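Local coordinates for protein S-adenosylmethionine:2-demethylmenaquinone methyltransferase (Geobacillus kaustophilus, PDB 2PCN) that belongs to the RraA-like family and assembles as a trimer of compact alpha/beta subunits, at residues D62-D74 against G106-K118. Sequence-based numbering, arbitrary orientation.
Sequences DGKGSRRVALLGD and GVMAIGTCPVKSK. With ACT (acetate ion), chain B.
Ala70 N donates a nearly straight backbone hydrogen bond of 2.9 Å to Val115 O, the one strong direct bond joining 62-74 to 106-118. The same carbonyl also receives a CA-H...O contact from Val69. Three residues before Ala70, Arg67 reaches over with its chain extended from CG to NE, and its guanidinium makes two weak hydrogen bonds to Ile110 O, from NH1 and NH2, each 3.4 Å long. Two waters lie in the plane of the guanidinium at its edge: one links NH1 to Thr112 O, the other donates to Ile110 O and is only weakly held by NH2. Ile110 CD1 sits 3.8 Å above one guanidinium face, toward its rim, and also packs against Gly65, 3.4 Å from Gly65 O.

Cys113 sets its sulfur against the backbone of 67-69: with SG anti to its own N (chi1 177°), the sulfur lies 3.3 Å from Arg68 O. Val69 packs CG1 against Val115 CG1 and CG2 against Ser117 CB, the latter pair 3.7 Å apart, while Leu72 CD2 meets Val107 CG1 deeper in the fold. An acetate ion, probably from the crystallisation liquor, is gripped at OXT by Ser117 N and OG, both at 2.8 Å; Lys119 NZ binds it too.

Arg68 turns away to a salt bridge with Glu41, and Val115 packs on Val16 of a second subunit. Strand 93-94 lies between 70-72 and 111-112 in a small parallel sheet. The contact thus ties together two loop-and-strand connections of the RraA-like alpha/beta fold, following strands 58-62 and 106-109, beside a subunit interface of the trimer.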
loop_
_atom_site.group_PDB
_atom_site.type_symbol
_atom_site.label_atom_id
_atom_site.label_comp_id
_atom_site.label_asym_id
_atom_site.label_seq_id
_atom_site.Cartn_x
_atom_site.Cartn_y
_atom_site.Cartn_z
ATOM N N ASP A 62 -11.885 4.947 17.425
ATOM C CA ASP A 62 -10.492 5.026 17.835
ATOM C C ASP A 62 -10.144 3.725 18.545
ATOM O O ASP A 62 -10.519 3.518 19.701
ATOM C CB ASP A 62 -10.246 6.206 18.775
ATOM C CG ASP A 62 -8.784 6.326 19.173
ATOM O OD1 ASP A 62 -7.972 5.517 18.676
ATOM O OD2 ASP A 62 -8.443 7.221 19.974
ATOM N N GLY A 63 -9.446 2.846 17.839
ATOM C CA GLY A 63 -9.048 1.572 18.407
ATOM C C GLY A 63 -7.603 1.607 18.866
ATOM O O GLY A 63 -6.971 0.566 19.055
ATOM N N LYS A 64 -7.081 2.815 19.041
ATOM C CA LYS A 64 -5.709 3.012 19.497
ATOM C C LYS A 64 -4.673 2.511 18.506
ATOM O O LYS A 64 -3.502 2.353 18.852
ATOM C CB LYS A 64 -5.505 2.315 20.847
ATOM C CG LYS A 64 -6.545 2.698 21.896
ATOM C CD LYS A 64 -6.583 4.203 22.101
ATOM C CE LYS A 64 -7.744 4.624 22.987
ATOM N NZ LYS A 64 -9.065 4.303 22.377
ATOM N N GLY A 65 -5.103 2.256 17.274
ATOM C CA GLY A 65 -4.180 1.781 16.260
ATOM C C GLY A 65 -3.684 0.366 16.489
ATOM O O GLY A 65 -2.688 -0.054 15.898
ATOM N N SER A 66 -4.367 -0.379 17.347
ATOM C CA SER A 66 -3.960 -1.748 17.618
ATOM C C SER A 66 -4.058 -2.595 16.359
ATOM O O SER A 66 -4.990 -2.446 15.573
ATOM C CB SER A 66 -4.837 -2.371 18.702
ATOM O OG SER A 66 -4.551 -3.755 18.824
ATOM N N ARG A 67 -3.087 -3.482 16.175
ATOM C CA ARG A 67 -3.074 -4.378 15.024
ATOM C C ARG A 67 -3.243 -5.822 15.492
ATOM O O ARG A 67 -3.058 -6.763 14.717
ATOM C CB ARG A 67 -1.758 -4.232 14.257
ATOM C CG ARG A 67 -1.610 -2.908 13.532
ATOM C CD ARG A 67 -0.215 -2.750 12.946
ATOM N NE ARG A 67 -0.074 -1.493 12.216
ATOM C CZ ARG A 67 -0.526 -1.287 10.983
ATOM N NH1 ARG A 67 -1.149 -2.260 10.328
ATOM N NH2 ARG A 67 -0.357 -0.106 10.405
ATOM N N ARG A 68 -3.600 -5.996 16.762
ATOM C CA ARG A 68 -3.772 -7.334 17.317
ATOM C C ARG A 68 -5.132 -7.963 17.028
ATOM O O ARG A 68 -5.272 -9.188 17.058
ATOM C CB ARG A 68 -3.507 -7.311 18.826
ATOM C CG ARG A 68 -2.101 -6.831 19.170
ATOM C CD ARG A 68 -1.703 -7.167 20.603
ATOM N NE ARG A 68 -2.558 -6.528 21.599
ATOM C CZ ARG A 68 -2.349 -6.592 22.911
ATOM N NH1 ARG A 68 -1.310 -7.267 23.386
ATOM N NH2 ARG A 68 -3.179 -5.986 23.751
ATOM N N VAL A 69 -6.134 -7.132 16.752
ATOM C CA VAL A 69 -7.468 -7.638 16.439
ATOM C C VAL A 69 -8.177 -6.734 15.442
ATOM O O VAL A 69 -7.795 -5.580 15.246
ATOM C CB VAL A 69 -8.376 -7.735 17.698
ATOM C CG1 VAL A 69 -7.757 -8.671 18.728
ATOM C CG2 VAL A 69 -8.598 -6.353 18.291
ATOM N N ALA A 70 -9.215 -7.274 14.816
ATOM C CA ALA A 70 -10.016 -6.518 13.868
ATOM C C ALA A 70 -11.180 -5.935 14.669
ATOM O O ALA A 70 -11.652 -6.558 15.621
ATOM C CB ALA A 70 -10.534 -7.440 12.775
ATOM N N LEU A 71 -11.640 -4.743 14.303
ATOM C CA LEU A 71 -12.755 -4.126 15.023
ATOM C C LEU A 71 -14.035 -4.139 14.189
ATOM O O LEU A 71 -15.127 -3.849 14.686
ATOM C CB LEU A 71 -12.400 -2.686 15.415
ATOM C CG LEU A 71 -11.272 -2.538 16.446
ATOM C CD1 LEU A 71 -10.950 -1.067 16.648
ATOM C CD2 LEU A 71 -11.689 -3.172 17.768
ATOM N N LEU A 72 -13.895 -4.485 12.917
ATOM C CA LEU A 72 -15.045 -4.536 12.026
ATOM C C LEU A 72 -14.852 -5.615 10.973
ATOM O O LEU A 72 -13.750 -5.779 10.430
ATOM C CB LEU A 72 -15.254 -3.170 11.361
ATOM C CG LEU A 72 -16.415 -3.042 10.371
ATOM C CD1 LEU A 72 -17.271 -1.836 10.723
ATOM C CD2 LEU A 72 -15.868 -2.918 8.966
ATOM N N GLY A 73 -15.929 -6.355 10.714
ATOM C CA GLY A 73 -15.914 -7.422 9.730
ATOM C C GLY A 73 -17.096 -7.279 8.789
ATOM O O GLY A 73 -17.787 -6.263 8.818
ATOM N N ASP A 74 -17.360 -8.293 7.971
ATOM C CA ASP A 74 -18.458 -8.190 7.017
ATOM C C ASP A 74 -19.846 -8.111 7.651
ATOM O O ASP A 74 -20.734 -7.460 7.103
ATOM C CB ASP A 74 -18.392 -9.332 5.995
ATOM C CG ASP A 74 -18.766 -10.672 6.583
ATOM O OD1 ASP A 74 -18.286 -10.996 7.687
ATOM O OD2 ASP A 74 -19.534 -11.408 5.927
ATOM N N GLY A 106 -18.154 3.296 2.667
ATOM C CA GLY A 106 -16.764 3.655 2.862
ATOM C C GLY A 106 -16.195 2.996 4.102
ATOM O O GLY A 106 -16.856 2.933 5.138
ATOM N N VAL A 107 -14.980 2.471 3.990
ATOM C CA VAL A 107 -14.316 1.846 5.127
ATOM C C VAL A 107 -12.822 2.131 5.050
ATOM O O VAL A 107 -12.146 1.687 4.122
ATOM C CB VAL A 107 -14.504 0.307 5.161
ATOM C CG1 VAL A 107 -13.741 -0.275 6.356
ATOM C CG2 VAL A 107 -15.977 -0.051 5.264
ATOM N N MET A 108 -12.320 2.892 6.017
ATOM C CA MET A 108 -10.900 3.219 6.086
ATOM C C MET A 108 -10.347 2.692 7.400
ATOM O O MET A 108 -10.979 2.830 8.451
ATOM C CB MET A 108 -10.674 4.734 6.017
ATOM C CG MET A 108 -11.056 5.372 4.696
ATOM S SD MET A 108 -10.639 7.122 4.689
ATOM C CE MET A 108 -10.113 7.348 2.991
ATOM N N ALA A 109 -9.164 2.090 7.336
ATOM C CA ALA A 109 -8.515 1.529 8.517
ATOM C C ALA A 109 -7.012 1.515 8.261
ATOM O O ALA A 109 -6.572 1.787 7.142
ATOM C CB ALA A 109 -9.026 0.120 8.762
ATOM N N ILE A 110 -6.215 1.198 9.275
ATOM C CA ILE A 110 -4.768 1.193 9.070
ATOM C C ILE A 110 -4.213 -0.163 8.662
ATOM O O ILE A 110 -3.029 -0.282 8.340
ATOM C CB ILE A 110 -4.008 1.689 10.321
ATOM C CG1 ILE A 110 -4.236 0.739 11.498
ATOM C CG2 ILE A 110 -4.464 3.101 10.667
ATOM C CD1 ILE A 110 -3.341 1.019 12.689
ATOM N N GLY A 111 -5.065 -1.184 8.662
ATOM C CA GLY A 111 -4.605 -2.504 8.272
ATOM C C GLY A 111 -5.647 -3.580 8.483
ATOM O O GLY A 111 -6.782 -3.292 8.858
ATOM N N THR A 112 -5.261 -4.825 8.225
ATOM C CA THR A 112 -6.159 -5.956 8.399
ATOM C C THR A 112 -5.575 -6.904 9.434
ATOM O O THR A 112 -4.362 -6.955 9.627
ATOM C CB THR A 112 -6.358 -6.742 7.085
ATOM O OG1 THR A 112 -5.096 -7.252 6.630
ATOM C CG2 THR A 112 -6.967 -5.844 6.012
ATOM N N CYS A 113 -6.456 -7.642 10.096
ATOM C CA CYS A 113 -6.073 -8.615 11.111
ATOM C C CYS A 113 -7.204 -9.633 11.155
ATOM O O CYS A 113 -8.362 -9.266 11.343
ATOM C CB CYS A 113 -5.931 -7.947 12.475
ATOM S SG CYS A 113 -5.537 -9.119 13.790
ATOM N N PRO A 114 -6.884 -10.924 10.984
ATOM C CA PRO A 114 -7.898 -11.985 10.997
ATOM C C PRO A 114 -8.491 -12.335 12.359
ATOM O O PRO A 114 -9.544 -12.973 12.430
ATOM C CB PRO A 114 -7.156 -13.165 10.377
ATOM C CG PRO A 114 -5.777 -12.989 10.936
ATOM C CD PRO A 114 -5.540 -11.492 10.758
ATOM N N VAL A 115 -7.835 -11.912 13.437
ATOM C CA VAL A 115 -8.312 -12.221 14.785
ATOM C C VAL A 115 -9.482 -11.351 15.247
ATOM O O VAL A 115 -9.434 -10.125 15.155
ATOM C CB VAL A 115 -7.175 -12.084 15.822
ATOM C CG1 VAL A 115 -7.682 -12.466 17.206
ATOM C CG2 VAL A 115 -5.991 -12.959 15.417
ATOM N N LYS A 116 -10.528 -11.993 15.757
ATOM C CA LYS A 116 -11.705 -11.268 16.234
ATOM C C LYS A 116 -11.364 -10.461 17.485
ATOM O O LYS A 116 -10.484 -10.838 18.262
ATOM C CB LYS A 116 -12.847 -12.250 16.542
ATOM C CG LYS A 116 -12.723 -13.023 17.860
ATOM C CD LYS A 116 -11.309 -13.532 18.112
ATOM C CE LYS A 116 -11.276 -14.675 19.114
ATOM N NZ LYS A 116 -11.726 -15.951 18.488
ATOM N N SER A 117 -12.059 -9.346 17.678
ATOM C CA SER A 117 -11.814 -8.512 18.843
ATOM C C SER A 117 -12.586 -9.049 20.040
ATOM O O SER A 117 -13.471 -9.895 19.893
ATOM C CB SER A 117 -12.234 -7.068 18.562
ATOM O OG SER A 117 -13.577 -7.006 18.118
ATOM N N LYS A 118 -12.237 -8.562 21.225
ATOM C CA LYS A 118 -12.917 -8.980 22.444
ATOM C C LYS A 118 -14.369 -8.527 22.382
ATOM O O LYS A 118 -14.708 -7.610 21.632
ATOM C CB LYS A 118 -12.224 -8.375 23.668
ATOM C CG LYS A 118 -10.869 -8.996 23.958
ATOM C CD LYS A 118 -10.227 -8.386 25.189
ATOM C CE LYS A 118 -8.984 -9.164 25.591
ATOM N NZ LYS A 118 -8.010 -9.274 24.469
HETATM C C ACT B . -14.878 -8.905 15.028
HETATM O O ACT B . -15.958 -9.465 15.080
HETATM O OXT ACT B . -14.253 -8.694 16.054
HETATM C CH3 ACT B . -14.314 -8.476 13.698
HETATM O O HOH W 1 -1.927 -5.033 10.363
HETATM O O HOH W 2 -2.061 -7.583 11.572
HETATM O O HOH W 3 -1.254 1.696 7.702
#